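Local coordinates for protein virulence factor (Pectobacterium carotovorum, PDB 2W3Y) that acts as a virulence factor in infection of Drosophila, is S-palmitoylated and binds to lipid vesicles, at residues 48-53 with 176-181; 108-113 with 221-226; 134-139 with 267-272. All coordinates share one frame; numbering follows the deposited sequence.

Contact 1: residues 48-53 with 176-181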
# COMPACT_ATOMS: atom_id res chain seq x y z
N GLN A 48 5.29 -9.23 -1.37
CA GLN A 48 6.07 -9.84 -2.44
C GLN A 48 5.42 -11.14 -2.86
O GLN A 48 5.14 -11.99 -2.02
CB GLN A 48 7.52 -10.07 -2.01
CG GLN A 48 8.36 -10.64 -3.15
CD GLN A 48 9.80 -10.88 -2.77
OE1 GLN A 48 10.37 -10.18 -1.92
NE2 GLN A 48 10.42 -11.88 -3.41
N PHE A 49 5.18 -11.28 -4.16
CA PHE A 49 4.54 -12.47 -4.68
C PHE A 49 5.58 -13.38 -5.32
O PHE A 49 6.09 -13.07 -6.40
CB PHE A 49 3.42 -12.12 -5.68
CG PHE A 49 2.35 -11.26 -5.08
CD1 PHE A 49 1.61 -11.70 -3.98
CD2 PHE A 49 2.11 -9.98 -5.60
CE1 PHE A 49 0.61 -10.88 -3.41
CE2 PHE A 49 1.12 -9.17 -5.05
CZ PHE A 49 0.37 -9.61 -3.95
N ASN A 50 5.90 -14.46 -4.61
CA ASN A 50 6.91 -15.47 -5.00
C ASN A 50 8.34 -15.02 -4.74
O ASN A 50 8.67 -13.86 -4.90
CB ASN A 50 6.74 -15.91 -6.46
CG ASN A 50 5.38 -16.52 -6.73
OD1 ASN A 50 4.89 -17.33 -5.95
ND2 ASN A 50 4.78 -16.14 -7.86
N GLU A 51 9.18 -15.97 -4.33
CA GLU A 51 10.61 -15.74 -4.22
C GLU A 51 11.17 -15.46 -5.60
O GLU A 51 10.72 -16.04 -6.59
CB GLU A 51 11.31 -16.96 -3.59
CG GLU A 51 11.07 -17.14 -2.08
CD GLU A 51 12.03 -16.33 -1.21
OE1 GLU A 51 12.90 -15.61 -1.76
OE2 GLU A 51 11.92 -16.42 0.04
N ALA A 52 12.13 -14.54 -5.65
CA ALA A 52 12.82 -14.17 -6.87
C ALA A 52 13.84 -15.24 -7.27
O ALA A 52 14.42 -15.87 -6.39
CB ALA A 52 13.51 -12.83 -6.68
N PRO A 53 14.03 -15.46 -8.59
CA PRO A 53 15.15 -16.29 -9.04
C PRO A 53 16.48 -15.62 -8.72
O PRO A 53 16.55 -14.39 -8.57
CB PRO A 53 14.94 -16.38 -10.56
CG PRO A 53 14.13 -15.18 -10.91
CD PRO A 53 13.23 -14.96 -9.72
N ASP A 176 6.06 -8.15 -7.78
CA ASP A 176 5.57 -9.27 -8.58
C ASP A 176 6.71 -10.02 -9.25
O ASP A 176 7.45 -9.43 -10.03
CB ASP A 176 4.64 -8.82 -9.72
CG ASP A 176 3.51 -7.91 -9.26
OD1 ASP A 176 3.17 -7.89 -8.06
OD2 ASP A 176 2.98 -7.21 -10.14
N LEU A 177 6.80 -11.31 -8.96
CA LEU A 177 7.76 -12.21 -9.64
C LEU A 177 6.97 -13.30 -10.33
O LEU A 177 6.70 -14.34 -9.75
CB LEU A 177 8.77 -12.79 -8.63
CG LEU A 177 9.57 -11.56 -8.25
CD1 LEU A 177 9.50 -11.17 -6.77
CD2 LEU A 177 10.97 -11.54 -8.87
N PHE A 178 6.58 -13.02 -11.57
CA PHE A 178 5.69 -13.87 -12.33
C PHE A 178 6.34 -14.15 -13.68
O PHE A 178 7.19 -13.39 -14.16
CB PHE A 178 4.35 -13.15 -12.61
CG PHE A 178 3.51 -12.91 -11.38
CD1 PHE A 178 3.24 -13.95 -10.47
CD2 PHE A 178 2.93 -11.66 -11.16
CE1 PHE A 178 2.44 -13.73 -9.34
CE2 PHE A 178 2.13 -11.44 -10.04
CZ PHE A 178 1.89 -12.47 -9.12
N GLN A 179 5.88 -15.22 -14.32
CA GLN A 179 6.32 -15.59 -15.67
C GLN A 179 5.61 -14.81 -16.77
O GLN A 179 4.37 -14.70 -16.77
CB GLN A 179 6.06 -17.07 -15.91
CG GLN A 179 7.02 -18.02 -15.26
CD GLN A 179 6.57 -19.46 -15.41
OE1 GLN A 179 6.70 -20.05 -16.49
NE2 GLN A 179 6.02 -20.03 -14.35
N ASP A 180 6.38 -14.27 -17.71
CA ASP A 180 5.81 -13.79 -18.99
C ASP A 180 5.33 -14.97 -19.86
O ASP A 180 5.42 -16.13 -19.44
CB ASP A 180 6.77 -12.84 -19.74
CG ASP A 180 8.05 -13.51 -20.29
OD1 ASP A 180 8.07 -14.74 -20.55
OD2 ASP A 180 9.04 -12.78 -20.47
N THR A 181 4.80 -14.68 -21.05
CA THR A 181 4.26 -15.72 -21.96
C THR A 181 5.32 -16.72 -22.42
O THR A 181 5.02 -17.89 -22.71
CB THR A 181 3.58 -15.08 -23.20
OG1 THR A 181 2.81 -13.94 -22.80
CG2 THR A 181 2.64 -16.09 -23.88
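The backbones of F49 and D176 form a parallel bridge with their CA atoms 5.2 Å apart, and L177 N donates to F49 O over 3.2 Å. N50 continues the pairing with its side chain. Its CB points toward 176-181, and ND2 gives a nearly straight hydrogen bond to L177 O (3.2 Å, 164° at the hydrogen). The acceptor lies close to the amide plane of N50. ND2 is also bonded to V269 O. The same amide stands almost perpendicular to the F178 ring, with ND2 3.7 Å from F178 CE1.

L177 points toward 48-53. Its CD1 lies 3.4 Å from N50 O and also meets the amide end of Q48. CD2 meets A52 CB and, more loosely, the P53 ring. With CG anti to the backbone N (chi1 -177°) and the chain extended beyond it, Q48 carries its NE2 to N50 O, to which it donates at 3.0 Å. Its OE1 is held by R64.

This is where strands 40-49 and 166-179, parallel neighbours in the large mixed sheet, run out. Strand 40-49 stops at F49. V60 of helix 57-81 touches L177 and A52, and Q57 touches A52.

F49 and D176 share one face of the sheet and lie side by side. D176 OD1 comes to the ring edge, in plane, 3.4 Å from F49 CD2. D176 OD2 takes a salt bridge from R190 and a hydrogen bond with Y275. F49 CB packs against F178 CZ at 3.8 Å.

Contact 2: residues 108-113 with 221-226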
# COMPACT_ATOMS: atom_id res chain seq x y z
N ASP A 108 2.98 3.29 -16.41
CA ASP A 108 1.65 2.67 -16.44
C ASP A 108 0.74 3.16 -15.30
O ASP A 108 0.31 2.37 -14.45
CB ASP A 108 1.74 1.14 -16.45
CG ASP A 108 2.37 0.60 -17.72
OD1 ASP A 108 2.22 1.21 -18.81
OD2 ASP A 108 3.02 -0.46 -17.64
N PRO A 109 0.44 4.46 -15.28
CA PRO A 109 -0.39 4.97 -14.18
C PRO A 109 -1.77 4.31 -14.15
O PRO A 109 -2.35 4.01 -15.20
CB PRO A 109 -0.50 6.47 -14.48
CG PRO A 109 -0.18 6.61 -15.94
CD PRO A 109 0.80 5.52 -16.24
N ILE A 110 -2.29 4.05 -12.95
CA ILE A 110 -3.66 3.59 -12.81
C ILE A 110 -4.46 4.54 -11.92
O ILE A 110 -3.90 5.23 -11.07
CB ILE A 110 -3.77 2.07 -12.36
CG1 ILE A 110 -3.15 1.84 -10.98
CG2 ILE A 110 -3.13 1.12 -13.39
CD1 ILE A 110 -4.10 2.10 -9.84
N LYS A 111 -5.77 4.59 -12.14
CA LYS A 111 -6.67 5.47 -11.39
C LYS A 111 -8.09 4.93 -11.49
O LYS A 111 -8.33 3.92 -12.15
CB LYS A 111 -6.57 6.93 -11.89
CG LYS A 111 -6.66 7.08 -13.41
CD LYS A 111 -6.93 8.52 -13.83
CE LYS A 111 -7.20 8.63 -15.34
NZ LYS A 111 -8.50 7.99 -15.72
N GLY A 112 -9.03 5.60 -10.82
CA GLY A 112 -10.45 5.25 -10.92
C GLY A 112 -10.93 4.29 -9.85
O GLY A 112 -10.16 3.88 -8.98
N GLU A 113 -12.20 3.93 -9.90
CA GLU A 113 -12.76 3.05 -8.87
C GLU A 113 -12.62 1.57 -9.21
O GLU A 113 -12.69 1.17 -10.38
CB GLU A 113 -14.24 3.39 -8.56
CG GLU A 113 -14.69 2.88 -7.18
CD GLU A 113 -16.03 3.43 -6.70
OE1 GLU A 113 -17.01 3.46 -7.51
OE2 GLU A 113 -16.11 3.81 -5.50
N VAL A 221 -13.82 1.03 -3.78
CA VAL A 221 -12.41 1.33 -3.50
C VAL A 221 -11.86 2.28 -4.57
O VAL A 221 -11.83 1.92 -5.75
CB VAL A 221 -11.56 0.03 -3.42
CG1 VAL A 221 -10.15 0.34 -2.96
CG2 VAL A 221 -12.26 -1.05 -2.51
N ASP A 222 -11.42 3.46 -4.15
CA ASP A 222 -10.75 4.42 -5.03
C ASP A 222 -9.27 4.04 -5.14
O ASP A 222 -8.65 3.71 -4.13
CB ASP A 222 -10.83 5.82 -4.45
CG ASP A 222 -12.24 6.34 -4.36
OD1 ASP A 222 -12.97 6.27 -5.37
OD2 ASP A 222 -12.61 6.83 -3.27
N THR A 223 -8.72 4.09 -6.35
CA THR A 223 -7.37 3.61 -6.60
C THR A 223 -6.47 4.62 -7.29
O THR A 223 -6.93 5.39 -8.16
CB THR A 223 -7.34 2.24 -7.38
OG1 THR A 223 -7.69 2.43 -8.76
CG2 THR A 223 -8.30 1.20 -6.78
N VAL A 224 -5.20 4.61 -6.92
CA VAL A 224 -4.14 5.38 -7.59
C VAL A 224 -2.83 4.60 -7.42
O VAL A 224 -2.64 3.89 -6.42
CB VAL A 224 -4.04 6.85 -7.08
CG1 VAL A 224 -3.36 6.94 -5.73
CG2 VAL A 224 -3.32 7.76 -8.11
N GLY A 225 -1.97 4.68 -8.43
CA GLY A 225 -0.73 3.92 -8.40
C GLY A 225 0.02 3.89 -9.72
O GLY A 225 -0.44 4.43 -10.73
N GLY A 226 1.18 3.24 -9.70
CA GLY A 226 1.97 3.07 -10.90
C GLY A 226 3.04 2.02 -10.70
O GLY A 226 3.21 1.51 -9.59
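I110 and G225 form an antiparallel hydrogen-bonded pair. I110 N reaches G225 O at 2.9 Å and almost straight (172°). The return bond from G225 N to I110 O is long and weak. The segment axes are 4.7 Å apart and close to antiparallel.

The I110 side chain leans over the partner strand. CG1 sits between the backbone N and the carbonyl carbon (chi1 62°), and chi2 of 86° carries CD1 over the V224-G225 peptide, 3.6 Å from G225 N. G225 has no side chain at this spot, so the methyl rests directly on the peptide. T223 comes next on the same face, with its CB 4.1 Å from I110 CD1.

T223 has its hydroxyl turned toward G112. OG1 donates to G112 O at 2.9 Å. T223 N donates to that oxygen too, at 3.0 Å, from the opposite face of the carbonyl plane. G112 O is thus gripped by two donors of one residue, at a corner of the chain where G112 has a positive phi.

V224 and E113 lie on the other face. V224 packs on helix 91-105 through Y91, S98 and N99. E113 extends along the strand, and its CG touches V221 O. The carboxylate planes of E113 and D222 are nearly parallel but offset, and the two chains cross obliquely.

The strands belong to 109-121 and 214-228, neighbours in the mixed sheet, and 214-228 also pairs with 185-198. The two carboxylates, 4.0 Å apart from E113 OE2 to D222 OD1, probably repel each other mildly.

Contact 3: residues 134-139 with 267-272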
# COMPACT_ATOMS: atom_id res chain seq x y z
N GLY A 134 -3.59 -7.33 -5.09
CA GLY A 134 -2.56 -7.64 -6.08
C GLY A 134 -2.99 -8.05 -7.48
O GLY A 134 -2.13 -8.14 -8.36
N ASN A 135 -4.29 -8.30 -7.69
CA ASN A 135 -4.79 -9.01 -8.90
C ASN A 135 -4.14 -10.39 -9.09
O ASN A 135 -3.58 -10.68 -10.16
CB ASN A 135 -4.63 -8.17 -10.17
CG ASN A 135 -5.49 -6.94 -10.17
OD1 ASN A 135 -6.58 -6.93 -9.60
ND2 ASN A 135 -5.01 -5.90 -10.82
N VAL A 136 -4.25 -11.22 -8.05
CA VAL A 136 -3.54 -12.49 -7.98
C VAL A 136 -4.45 -13.63 -7.53
O VAL A 136 -5.50 -13.41 -6.90
CB VAL A 136 -2.26 -12.44 -7.05
CG1 VAL A 136 -1.23 -11.42 -7.55
CG2 VAL A 136 -2.61 -12.18 -5.58
N ILE A 137 -4.05 -14.84 -7.90
CA ILE A 137 -4.56 -16.06 -7.27
C ILE A 137 -3.49 -16.49 -6.25
O ILE A 137 -2.38 -16.87 -6.62
CB ILE A 137 -4.83 -17.16 -8.31
CG1 ILE A 137 -5.85 -16.65 -9.34
CG2 ILE A 137 -5.34 -18.45 -7.63
CD1 ILE A 137 -5.85 -17.39 -10.64
N ALA A 138 -3.84 -16.37 -4.97
CA ALA A 138 -2.93 -16.66 -3.88
C ALA A 138 -3.01 -18.13 -3.49
O ALA A 138 -3.95 -18.81 -3.84
CB ALA A 138 -3.25 -15.78 -2.67
N GLY A 139 -1.99 -18.59 -2.77
CA GLY A 139 -2.02 -19.91 -2.15
C GLY A 139 -2.14 -19.73 -0.65
O GLY A 139 -3.15 -19.21 -0.16
N ASN A 267 4.03 -17.37 -1.19
CA ASN A 267 4.49 -18.47 -2.04
C ASN A 267 3.37 -19.09 -2.86
O ASN A 267 2.20 -19.08 -2.44
CB ASN A 267 5.17 -19.56 -1.19
CG ASN A 267 6.38 -19.03 -0.43
OD1 ASN A 267 7.28 -18.44 -1.01
ND2 ASN A 267 6.38 -19.24 0.89
N GLY A 268 3.74 -19.62 -4.03
CA GLY A 268 2.81 -20.29 -4.95
C GLY A 268 1.76 -19.37 -5.56
O GLY A 268 0.60 -19.77 -5.69
N VAL A 269 2.16 -18.16 -5.94
CA VAL A 269 1.22 -17.13 -6.44
C VAL A 269 1.27 -16.99 -7.97
O VAL A 269 2.34 -17.00 -8.57
CB VAL A 269 1.50 -15.75 -5.75
CG1 VAL A 269 0.42 -14.69 -6.12
CG2 VAL A 269 1.57 -15.92 -4.24
N LYS A 270 0.10 -16.83 -8.59
CA LYS A 270 0.04 -16.47 -10.00
C LYS A 270 -0.90 -15.30 -10.25
O LYS A 270 -1.77 -15.03 -9.41
CB LYS A 270 -0.32 -17.70 -10.87
CG LYS A 270 -1.70 -18.31 -10.61
CD LYS A 270 -2.12 -19.14 -11.83
CE LYS A 270 -2.81 -20.44 -11.42
NZ LYS A 270 -4.23 -20.29 -10.97
N PRO A 271 -0.74 -14.58 -11.39
CA PRO A 271 -1.66 -13.49 -11.71
C PRO A 271 -3.08 -14.02 -11.98
O PRO A 271 -3.24 -15.17 -12.42
CB PRO A 271 -1.06 -12.88 -12.99
CG PRO A 271 0.34 -13.42 -13.08
CD PRO A 271 0.28 -14.76 -12.45
N ASN A 272 -4.09 -13.22 -11.68
CA ASN A 272 -5.45 -13.55 -12.08
C ASN A 272 -5.80 -12.87 -13.41
O ASN A 272 -4.95 -12.20 -14.01
CB ASN A 272 -6.46 -13.25 -10.94
CG ASN A 272 -6.76 -11.76 -10.75
OD1 ASN A 272 -6.38 -10.89 -11.56
ND2 ASN A 272 -7.47 -11.45 -9.66
O HOH W 1 -8.38 -8.70 -9.03
O HOH W 2 -8.00 -13.68 -7.70
O HOH W 3 -2.02 -19.55 -7.06
O HOH W 4 0.18 -17.42 -1.53
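I137 O accepts K270 N at 3.2 Å and also a water that bridges to G268 O. I137 N answers with the shorter bond of the pair, to K270 O at 2.7 Å. N272 N then gives a bond to N135 O at 3.0 Å. These three bonds make a small two-stranded antiparallel sheet.

The N272 CG sits between the backbone N and the carbonyl carbon (chi1 75°), which lays the amide against the N135 peptide. N272 OD1 lies 3.1 Å from N135 O, but both are acceptors and no bond forms; OD1 is bonded to N274 N. ND2 donates to two waters. One leads to N135 OD1, the other to V136 O. I137 CG1 rests on N272 CB, while the bent K270 chain brings NZ to 3.3 Å from I137 CD1. V136 CB meets V269 CG1 at 3.6 Å.

N135 leaves helix 125-134 with a positive phi, and the chain goes straight into strand 136-137. I137 and A138 pack back on Q131 of that helix. V136 and V269 turn to F49 and F178, at the ends of strands 40-49 and 166-179.

In the fold
Contacts 1 and 3 adjoin, with centres 10 Å apart. They meet through N50 and V269, and F178 CG packs 3.6 Å from P271 CG. The small sheet of contact 3 thus borders the strand ends of contact 1. Contact 2 stands apart, its centre 22 Å from contact 1 and 20 Å from contact 3, without touching either. Contacts 1 and 2 still reach the same mixed sheet. The segments of every pair of contacts alternate along the chain. The bound palmitic acid is nearest contact 2, about 5 Å from the V221 side chain; the side chains of F49 and N135 are each about 10 Å from it.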